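Local coordinates for putative cell surface protein (Streptococcus pyogenes, PDB 4OFQ) that probably serves as a cell-surface adhesin of the antigen I/II family, its C-terminal region being built of beta-sandwich domains, at residues Thr228-Val240 against Leu299-Ala312. Sequence-based numbering, arbitrary orientation.
Sequences TNRGYDLTEYKFV and LAKVVRSSEFGADA
Arg304 and Asp233 meet side-on, NE reaching OD1 at 2.9 Å and NH2 reaching OD2 at 3.1 Å. Nearly straight and in the guanidinium plane, both bonds strike the carboxylate from above its plane, the two flat groups being turned 49° apart. The peptide from Gly231 to Tyr232 covers one face of this guanidinium. Lys24 and Asp22 add salt bridges to Asp233 and Arg304 respectively, tying the pair to the preceding domain.

Arg230 crosses Arg304 obliquely. With CG between backbone N and carbonyl carbon (chi1 58°) and the chain extended to NE, its NH1 donates to Ser306 O at 2.7 Å, while Arg304 CA lies over one guanidinium face. A water accepts from Arg230 NH2 within hydrogen-bonding distance of Asp233 OD1 and Val302 O.

Leu234 CD1 packs on Phe308 CB at 3.7 Å, and Phe308 points its edge into the face of Tyr237 in a T-shaped stack, CE2 over the ring centre and planes at 87°. Tyr237 OH bonds to Trp224 O and weakly accepts from Ala310 N. Ala312 CB makes a CH-pi contact over the Phe239 face.

Opposite charges flanking the Arg304-Asp233 pair probably stabilise both ionised forms, beside an aromatic core joining two sandwich sheets.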
loop_
_atom_site.group_PDB
_atom_site.type_symbol
_atom_site.label_atom_id
_atom_site.label_comp_id
_atom_site.label_asym_id
_atom_site.label_seq_id
_atom_site.Cartn_x
_atom_site.Cartn_y
_atom_site.Cartn_z
ATOM N N THR A 228 -4.575 -3.782 -12.846
ATOM C CA THR A 228 -4.502 -5.209 -12.576
ATOM C C THR A 228 -3.157 -5.525 -11.945
ATOM O O THR A 228 -2.280 -4.661 -11.887
ATOM C CB THR A 228 -4.691 -6.062 -13.847
ATOM O OG1 THR A 228 -3.653 -5.756 -14.783
ATOM C CG2 THR A 228 -6.035 -5.774 -14.488
ATOM N N ASN A 229 -3.007 -6.762 -11.480
ATOM C CA ASN A 229 -1.819 -7.181 -10.735
ATOM C C ASN A 229 -1.601 -6.319 -9.482
ATOM O O ASN A 229 -0.480 -5.912 -9.156
ATOM C CB ASN A 229 -0.582 -7.209 -11.637
ATOM C CG ASN A 229 0.469 -8.199 -11.160
ATOM O OD1 ASN A 229 1.643 -7.859 -11.045
ATOM N ND2 ASN A 229 0.046 -9.427 -10.872
ATOM N N ARG A 230 -2.704 -6.035 -8.802
ATOM C CA ARG A 230 -2.684 -5.310 -7.545
ATOM C C ARG A 230 -2.768 -6.321 -6.394
ATOM O O ARG A 230 -3.158 -7.479 -6.598
ATOM C CB ARG A 230 -3.860 -4.335 -7.493
ATOM C CG ARG A 230 -5.205 -5.035 -7.657
ATOM C CD ARG A 230 -6.323 -4.055 -7.536
ATOM N NE ARG A 230 -7.631 -4.675 -7.662
ATOM C CZ ARG A 230 -8.284 -4.804 -8.807
ATOM N NH1 ARG A 230 -7.738 -4.366 -9.940
ATOM N NH2 ARG A 230 -9.482 -5.373 -8.815
ATOM N N GLY A 231 -2.392 -5.892 -5.191
ATOM C CA GLY A 231 -2.408 -6.769 -4.032
ATOM C C GLY A 231 -3.589 -6.561 -3.091
ATOM O O GLY A 231 -3.527 -6.918 -1.905
ATOM N N TYR A 232 -4.678 -6.013 -3.620
ATOM C CA TYR A 232 -5.825 -5.656 -2.794
ATOM C C TYR A 232 -7.123 -5.725 -3.587
ATOM O O TYR A 232 -7.129 -5.605 -4.813
ATOM C CB TYR A 232 -5.674 -4.230 -2.250
ATOM C CG TYR A 232 -5.463 -3.202 -3.342
ATOM C CD1 TYR A 232 -4.182 -2.904 -3.802
ATOM C CD2 TYR A 232 -6.539 -2.539 -3.918
ATOM C CE1 TYR A 232 -3.977 -1.986 -4.799
ATOM C CE2 TYR A 232 -6.346 -1.615 -4.911
ATOM C CZ TYR A 232 -5.069 -1.338 -5.351
ATOM O OH TYR A 232 -4.881 -0.424 -6.357
ATOM N N ASP A 233 -8.217 -5.886 -2.861
ATOM C CA ASP A 233 -9.558 -5.788 -3.431
ATOM C C ASP A 233 -10.143 -4.418 -3.128
ATOM O O ASP A 233 -9.568 -3.648 -2.358
ATOM C CB ASP A 233 -10.430 -6.891 -2.847
ATOM C CG ASP A 233 -9.841 -8.255 -3.089
ATOM O OD1 ASP A 233 -9.511 -8.528 -4.255
ATOM O OD2 ASP A 233 -9.660 -9.027 -2.121
ATOM N N LEU A 234 -11.289 -4.115 -3.723
ATOM C CA LEU A 234 -11.882 -2.784 -3.597
ATOM C C LEU A 234 -12.952 -2.699 -2.504
ATOM O O LEU A 234 -13.874 -3.505 -2.481
ATOM C CB LEU A 234 -12.469 -2.347 -4.936
ATOM C CG LEU A 234 -11.426 -2.047 -6.018
ATOM C CD1 LEU A 234 -12.070 -1.812 -7.391
ATOM C CD2 LEU A 234 -10.587 -0.846 -5.591
ATOM N N THR A 235 -12.827 -1.728 -1.595
ATOM C CA THR A 235 -13.852 -1.525 -0.563
ATOM C C THR A 235 -14.502 -0.133 -0.612
ATOM O O THR A 235 -15.572 0.090 -0.031
ATOM C CB THR A 235 -13.328 -1.826 0.856
ATOM O OG1 THR A 235 -12.148 -1.061 1.115
ATOM C CG2 THR A 235 -12.997 -3.300 0.997
ATOM N N GLU A 236 -13.852 0.799 -1.300
ATOM C CA GLU A 236 -14.389 2.160 -1.448
ATOM C C GLU A 236 -13.928 2.790 -2.757
ATOM O O GLU A 236 -12.761 2.661 -3.130
ATOM C CB GLU A 236 -13.933 3.046 -0.291
ATOM C CG GLU A 236 -14.341 4.527 -0.435
ATOM C CD GLU A 236 -13.860 5.387 0.716
ATOM O OE1 GLU A 236 -12.657 5.327 1.051
ATOM O OE2 GLU A 236 -14.693 6.123 1.295
ATOM N N TYR A 237 -14.851 3.473 -3.433
ATOM C CA TYR A 237 -14.565 4.233 -4.657
ATOM C C TYR A 237 -15.689 5.267 -4.703
ATOM O O TYR A 237 -16.816 4.985 -5.137
ATOM C CB TYR A 237 -14.585 3.333 -5.899
ATOM C CG TYR A 237 -13.948 3.923 -7.164
ATOM C CD1 TYR A 237 -14.662 4.794 -8.003
ATOM C CD2 TYR A 237 -12.660 3.576 -7.536
ATOM C CE1 TYR A 237 -14.081 5.326 -9.175
ATOM C CE2 TYR A 237 -12.071 4.097 -8.693
ATOM C CZ TYR A 237 -12.781 4.968 -9.508
ATOM O OH TYR A 237 -12.173 5.446 -10.659
ATOM N N LYS A 238 -15.382 6.455 -4.203
ATOM C CA LYS A 238 -16.393 7.473 -3.940
ATOM C C LYS A 238 -15.929 8.839 -4.424
ATOM O O LYS A 238 -14.804 9.256 -4.129
ATOM C CB LYS A 238 -16.674 7.524 -2.433
ATOM C CG LYS A 238 -17.709 8.571 -2.021
ATOM C CD LYS A 238 -18.111 8.405 -0.563
ATOM C CE LYS A 238 -17.017 8.837 0.385
ATOM N NZ LYS A 238 -17.536 8.839 1.797
ATOM N N PHE A 239 -16.801 9.527 -5.162
ATOM C CA PHE A 239 -16.524 10.878 -5.628
ATOM C C PHE A 239 -17.149 11.840 -4.633
ATOM O O PHE A 239 -18.319 11.690 -4.274
ATOM C CB PHE A 239 -17.182 11.128 -6.989
ATOM C CG PHE A 239 -16.722 10.217 -8.095
ATOM C CD1 PHE A 239 -17.193 8.916 -8.185
ATOM C CD2 PHE A 239 -15.876 10.687 -9.093
ATOM C CE1 PHE A 239 -16.802 8.080 -9.220
ATOM C CE2 PHE A 239 -15.487 9.862 -10.135
ATOM C CZ PHE A 239 -15.954 8.545 -10.196
ATOM N N VAL A 240 -16.384 12.844 -4.203
ATOM C CA VAL A 240 -16.919 13.894 -3.343
ATOM C C VAL A 240 -16.655 15.277 -3.966
ATOM O O VAL A 240 -15.527 15.602 -4.350
ATOM C CB VAL A 240 -16.316 13.827 -1.930
ATOM C CG1 VAL A 240 -16.924 14.903 -1.056
ATOM C CG2 VAL A 240 -16.563 12.455 -1.316
ATOM N N LEU A 299 -18.504 -3.506 -5.433
ATOM C CA LEU A 299 -17.048 -3.404 -5.444
ATOM C C LEU A 299 -16.411 -4.735 -5.069
ATOM O O LEU A 299 -15.383 -5.112 -5.624
ATOM C CB LEU A 299 -16.565 -2.310 -4.498
ATOM C CG LEU A 299 -16.931 -0.887 -4.922
ATOM C CD1 LEU A 299 -16.476 0.124 -3.879
ATOM C CD2 LEU A 299 -16.357 -0.585 -6.288
ATOM N N ALA A 300 -17.048 -5.458 -4.153
ATOM C CA ALA A 300 -16.501 -6.727 -3.683
ATOM C C ALA A 300 -16.464 -7.811 -4.769
ATOM O O ALA A 300 -15.761 -8.819 -4.631
ATOM C CB ALA A 300 -17.261 -7.213 -2.453
ATOM N N LYS A 301 -17.213 -7.599 -5.847
ATOM C CA LYS A 301 -17.299 -8.584 -6.920
ATOM C C LYS A 301 -16.272 -8.383 -8.042
ATOM O O LYS A 301 -16.134 -9.247 -8.906
ATOM C CB LYS A 301 -18.721 -8.607 -7.503
ATOM C CG LYS A 301 -19.787 -9.034 -6.496
ATOM C CD LYS A 301 -21.176 -8.973 -7.109
ATOM C CE LYS A 301 -22.208 -9.636 -6.208
ATOM N NZ LYS A 301 -23.544 -9.676 -6.864
ATOM N N VAL A 302 -15.562 -7.253 -8.039
ATOM C CA VAL A 302 -14.569 -6.983 -9.079
ATOM C C VAL A 302 -13.317 -7.818 -8.809
ATOM O O VAL A 302 -12.732 -7.730 -7.737
ATOM C CB VAL A 302 -14.219 -5.472 -9.161
ATOM C CG1 VAL A 302 -13.191 -5.201 -10.266
ATOM C CG2 VAL A 302 -15.473 -4.657 -9.411
ATOM N N VAL A 303 -12.909 -8.640 -9.770
ATOM C CA VAL A 303 -11.753 -9.513 -9.555
ATOM C C VAL A 303 -10.417 -8.770 -9.677
ATOM O O VAL A 303 -10.350 -7.697 -10.267
ATOM C CB VAL A 303 -11.797 -10.754 -10.479
ATOM C CG1 VAL A 303 -13.017 -11.594 -10.152
ATOM C CG2 VAL A 303 -11.810 -10.345 -11.946
ATOM N N ARG A 304 -9.349 -9.327 -9.111
ATOM C CA ARG A 304 -8.062 -8.632 -9.125
ATOM C C ARG A 304 -7.409 -8.588 -10.490
ATOM O O ARG A 304 -6.574 -7.729 -10.757
ATOM C CB ARG A 304 -7.090 -9.256 -8.128
ATOM C CG ARG A 304 -7.108 -8.560 -6.819
ATOM C CD ARG A 304 -6.109 -9.147 -5.877
ATOM N NE ARG A 304 -6.688 -9.205 -4.549
ATOM C CZ ARG A 304 -6.039 -9.627 -3.475
ATOM N NH1 ARG A 304 -4.769 -10.015 -3.572
ATOM N NH2 ARG A 304 -6.662 -9.649 -2.305
ATOM N N SER A 305 -7.783 -9.516 -11.359
ATOM C CA SER A 305 -7.241 -9.526 -12.706
ATOM C C SER A 305 -7.967 -8.531 -13.611
ATOM O O SER A 305 -7.701 -8.476 -14.818
ATOM C CB SER A 305 -7.334 -10.929 -13.300
ATOM O OG SER A 305 -8.642 -11.427 -13.137
ATOM N N SER A 306 -8.888 -7.759 -13.034
ATOM C CA SER A 306 -9.631 -6.749 -13.793
ATOM C C SER A 306 -9.310 -5.331 -13.345
ATOM O O SER A 306 -9.195 -5.057 -12.149
ATOM C CB SER A 306 -11.144 -6.961 -13.658
ATOM O OG SER A 306 -11.867 -5.920 -14.319
ATOM N N GLU A 307 -9.172 -4.429 -14.307
ATOM C CA GLU A 307 -9.085 -3.004 -13.981
ATOM C C GLU A 307 -10.434 -2.514 -13.471
ATOM O O GLU A 307 -11.449 -3.180 -13.668
ATOM C CB GLU A 307 -8.689 -2.186 -15.211
ATOM C CG GLU A 307 -7.290 -2.468 -15.726
ATOM C CD GLU A 307 -6.820 -1.436 -16.743
ATOM O OE1 GLU A 307 -7.641 -1.016 -17.583
ATOM O OE2 GLU A 307 -5.630 -1.040 -16.693
ATOM N N PHE A 308 -10.449 -1.352 -12.823
ATOM C CA PHE A 308 -11.711 -0.716 -12.448
ATOM C C PHE A 308 -11.574 0.790 -12.565
ATOM O O PHE A 308 -10.610 1.375 -12.079
ATOM C CB PHE A 308 -12.157 -1.106 -11.024
ATOM C CG PHE A 308 -13.474 -0.481 -10.609
ATOM C CD1 PHE A 308 -14.684 -1.068 -10.961
ATOM C CD2 PHE A 308 -13.502 0.706 -9.892
ATOM C CE1 PHE A 308 -15.897 -0.493 -10.594
ATOM C CE2 PHE A 308 -14.710 1.295 -9.524
ATOM C CZ PHE A 308 -15.915 0.683 -9.876
ATOM N N GLY A 309 -12.533 1.427 -13.225
ATOM C CA GLY A 309 -12.524 2.877 -13.280
ATOM C C GLY A 309 -13.861 3.418 -13.746
ATOM O O GLY A 309 -14.581 2.745 -14.494
ATOM N N ALA A 310 -14.191 4.624 -13.304
ATOM C CA ALA A 310 -15.422 5.275 -13.735
ATOM C C ALA A 310 -15.235 6.782 -13.749
ATOM O O ALA A 310 -14.425 7.318 -12.980
ATOM C CB ALA A 310 -16.575 4.892 -12.808
ATOM N N ASP A 311 -15.979 7.450 -14.632
ATOM C CA ASP A 311 -16.061 8.909 -14.646
ATOM C C ASP A 311 -17.466 9.321 -14.252
ATOM O O ASP A 311 -18.451 8.682 -14.656
ATOM C CB ASP A 311 -15.792 9.479 -16.040
ATOM C CG ASP A 311 -14.338 9.402 -16.438
ATOM O OD1 ASP A 311 -13.495 9.016 -15.593
ATOM O OD2 ASP A 311 -14.045 9.716 -17.610
ATOM N N ALA A 312 -17.560 10.394 -13.469
ATOM C CA ALA A 312 -18.850 10.985 -13.151
ATOM C C ALA A 312 -19.022 12.278 -13.939
ATOM O O ALA A 312 -18.073 13.043 -14.110
ATOM C CB ALA A 312 -18.961 11.251 -11.659
HETATM O O HOH W 1 -3.779 -2.675 -15.421
HETATM O O HOH W 2 -10.324 -7.026 -6.589
HETATM O O HOH W 3 -3.021 -10.323 -6.088
HETATM O O HOH W 4 -12.791 -5.866 -5.248
#